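Local coordinates for protein GCN5-related N-acetyltransferase (Kribbella flavida, PDB 4MY0) that probably transfers the acetyl group of acetyl-CoA to amino groups of aminoglycoside-type substrates, as a GCN5-related N-acetyltransferase, at residues 280-285 and 351-356. Sequence-based numbering, arbitrary orientation.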
loop_
_atom_site.group_PDB
_atom_site.type_symbol
_atom_site.label_atom_id
_atom_site.label_comp_id
_atom_site.label_asym_id
_atom_site.label_seq_id
_atom_site.Cartn_x
_atom_site.Cartn_y
_atom_site.Cartn_z
ATOM N N TRP C 280 -1.035 4.429 28.784
ATOM C CA TRP C 280 -2.153 4.163 29.675
ATOM C C TRP C 280 -2.223 5.219 30.768
ATOM O O TRP C 280 -1.215 5.857 31.090
ATOM C CB TRP C 280 -2.056 2.752 30.273
ATOM C CG TRP C 280 -0.686 2.382 30.747
ATOM C CD1 TRP C 280 0.260 1.701 30.045
ATOM C CD2 TRP C 280 -0.117 2.650 32.039
ATOM N NE1 TRP C 280 1.389 1.529 30.817
ATOM C CE2 TRP C 280 1.178 2.100 32.050
ATOM C CE3 TRP C 280 -0.590 3.283 33.197
ATOM C CZ2 TRP C 280 2.028 2.183 33.175
ATOM C CZ3 TRP C 280 0.247 3.362 34.318
ATOM C CH2 TRP C 280 1.539 2.821 34.295
HETATM N N MSE C 281 -3.412 5.405 31.334
HETATM C CA MSE C 281 -3.613 6.440 32.342
HETATM C C MSE C 281 -3.698 5.866 33.736
HETATM O O MSE C 281 -3.995 4.686 33.902
HETATM C CB MSE C 281 -4.873 7.238 32.055
HETATM C CG MSE C 281 -4.711 8.187 30.885
HETATM SE SE MSE C 281 -6.324 9.254 30.666
HETATM C CE MSE C 281 -5.584 10.570 29.432
ATOM N N LEU C 282 -3.449 6.726 34.725
ATOM C CA LEU C 282 -3.417 6.345 36.130
ATOM C C LEU C 282 -4.210 7.362 36.937
ATOM O O LEU C 282 -4.221 8.549 36.596
ATOM C CB LEU C 282 -1.970 6.363 36.623
ATOM C CG LEU C 282 -1.741 6.013 38.087
ATOM C CD1 LEU C 282 -2.120 4.556 38.312
ATOM C CD2 LEU C 282 -0.286 6.269 38.477
ATOM N N ARG C 283 -4.879 6.907 37.991
ATOM C CA ARG C 283 -5.456 7.827 38.974
ATOM C C ARG C 283 -5.229 7.308 40.397
ATOM O O ARG C 283 -5.354 6.107 40.636
ATOM C CB ARG C 283 -6.959 8.007 38.742
ATOM C CG ARG C 283 -7.550 9.178 39.528
ATOM C CD ARG C 283 -9.055 9.017 39.799
ATOM N NE ARG C 283 -9.701 10.323 39.973
ATOM C CZ ARG C 283 -9.588 11.083 41.063
ATOM N NH1 ARG C 283 -8.851 10.679 42.094
ATOM N NH2 ARG C 283 -10.207 12.258 41.123
ATOM N N LEU C 284 -4.893 8.192 41.336
ATOM C CA LEU C 284 -4.859 7.790 42.746
ATOM C C LEU C 284 -6.263 7.917 43.368
ATOM O O LEU C 284 -6.919 8.957 43.238
ATOM C CB LEU C 284 -3.856 8.619 43.556
ATOM C CG LEU C 284 -2.366 8.688 43.201
ATOM C CD1 LEU C 284 -1.526 8.710 44.463
ATOM C CD2 LEU C 284 -1.889 7.599 42.243
ATOM N N LEU C 285 -6.724 6.861 44.031
ATOM C CA LEU C 285 -8.016 6.888 44.722
ATOM C C LEU C 285 -7.878 7.088 46.235
ATOM O O LEU C 285 -8.784 7.627 46.883
ATOM C CB LEU C 285 -8.786 5.591 44.472
ATOM C CG LEU C 285 -8.945 5.137 43.027
ATOM C CD1 LEU C 285 -9.728 3.840 42.979
ATOM C CD2 LEU C 285 -9.635 6.223 42.231
ATOM N N LEU C 351 2.777 12.540 38.883
ATOM C CA LEU C 351 3.909 12.585 39.812
ATOM C C LEU C 351 4.188 11.194 40.396
ATOM O O LEU C 351 5.346 10.759 40.470
ATOM C CB LEU C 351 3.636 13.588 40.939
ATOM C CG LEU C 351 4.612 13.572 42.110
ATOM C CD1 LEU C 351 5.959 14.061 41.645
ATOM C CD2 LEU C 351 4.115 14.395 43.313
ATOM N N TYR C 352 3.121 10.496 40.790
ATOM C CA TYR C 352 3.221 9.141 41.343
ATOM C C TYR C 352 3.859 8.199 40.333
ATOM O O TYR C 352 4.565 7.255 40.702
ATOM C CB TYR C 352 1.825 8.631 41.709
ATOM C CG TYR C 352 1.789 7.293 42.426
ATOM C CD1 TYR C 352 1.769 7.239 43.815
ATOM C CD2 TYR C 352 1.743 6.089 41.719
ATOM C CE1 TYR C 352 1.728 6.028 44.486
ATOM C CE2 TYR C 352 1.686 4.860 42.384
ATOM C CZ TYR C 352 1.679 4.849 43.772
ATOM O OH TYR C 352 1.632 3.661 44.468
ATOM N N ALA C 353 3.605 8.461 39.055
ATOM C CA ALA C 353 4.126 7.620 37.985
ATOM C C ALA C 353 5.563 7.970 37.594
ATOM O O ALA C 353 6.133 7.318 36.721
ATOM C CB ALA C 353 3.219 7.709 36.752
ATOM N N GLY C 354 6.131 9.009 38.207
ATOM C CA GLY C 354 7.493 9.428 37.900
ATOM C C GLY C 354 7.655 10.450 36.773
ATOM O O GLY C 354 8.762 10.682 36.294
ATOM N N THR C 355 6.569 11.077 36.339
ATOM C CA THR C 355 6.684 12.144 35.342
ATOM C C THR C 355 7.482 13.315 35.947
ATOM O O THR C 355 7.213 13.734 37.069
ATOM C CB THR C 355 5.284 12.604 34.881
ATOM O OG1 THR C 355 4.527 11.459 34.466
ATOM C CG2 THR C 355 5.362 13.606 33.722
ATOM N N PRO C 356 8.480 13.835 35.212
ATOM C CA PRO C 356 9.333 14.920 35.740
ATOM C C PRO C 356 8.531 16.170 36.113
ATOM O O PRO C 356 7.561 16.513 35.421
ATOM C CB PRO C 356 10.271 15.253 34.563
ATOM C CG PRO C 356 10.193 14.080 33.626
ATOM C CD PRO C 356 8.840 13.444 33.835
#
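With CG of Tyr352 anti to the backbone N (chi1 -174°) and CG of Leu284 anti to its carbonyl carbon (chi1 -58°), the phenol ring reaches out from the end of helix 345-352 to meet the leucine fork on strand 274-284. The contact joins two folds: the strand belongs to the acetyltransferase (GNAT) part of the chain, the helix to the part related to sterol carrier proteins. Leu284 CD2 lies over one face of the ring in a CH-pi contact, 4.0 Å from the centroid and 24° off the normal, displaced toward the CG side. Its other methyl, CD1, touches Tyr352 CD1 at 3.7 Å. A branched aliphatic residue suits this place because the fork sets one methyl over the face and the other beside the ring atom CD1. Two residues back, Leu282 also points at the helix; its CD2 approaches Tyr352 CD2 obliquely at 3.8 Å and reaches Ala353 CB at 4.2 Å. The small Ala353 leaves room for the Leu282 methyl, and both residues also touch Trp75, which packs edge-to-face with Tyr352. Tyrosine serves an apolar contact with its ring and a polar one with its OH, which hydrogen-bonds to Ala290 O, while Arg294 makes a cation-pi contact with the ring. A leucine in place of Tyr352 would probably leave Leu284 CD2 without the ring face it rests on and Ala290 O without its hydroxyl partner. Just beyond, the chain turns away in a Schellman motif: Gly354 adopts positive phi, where a CB would press on the preceding carbonyl O. Arg283, on the strand between the two leucines, does not touch the helix segment; it forms a salt bridge to Asp310 through NH2, while Arg283 NH1 gives Leu284 O a bent hydrogen bond of 2.8 Å, the oxygen lying near the guanidinium plane.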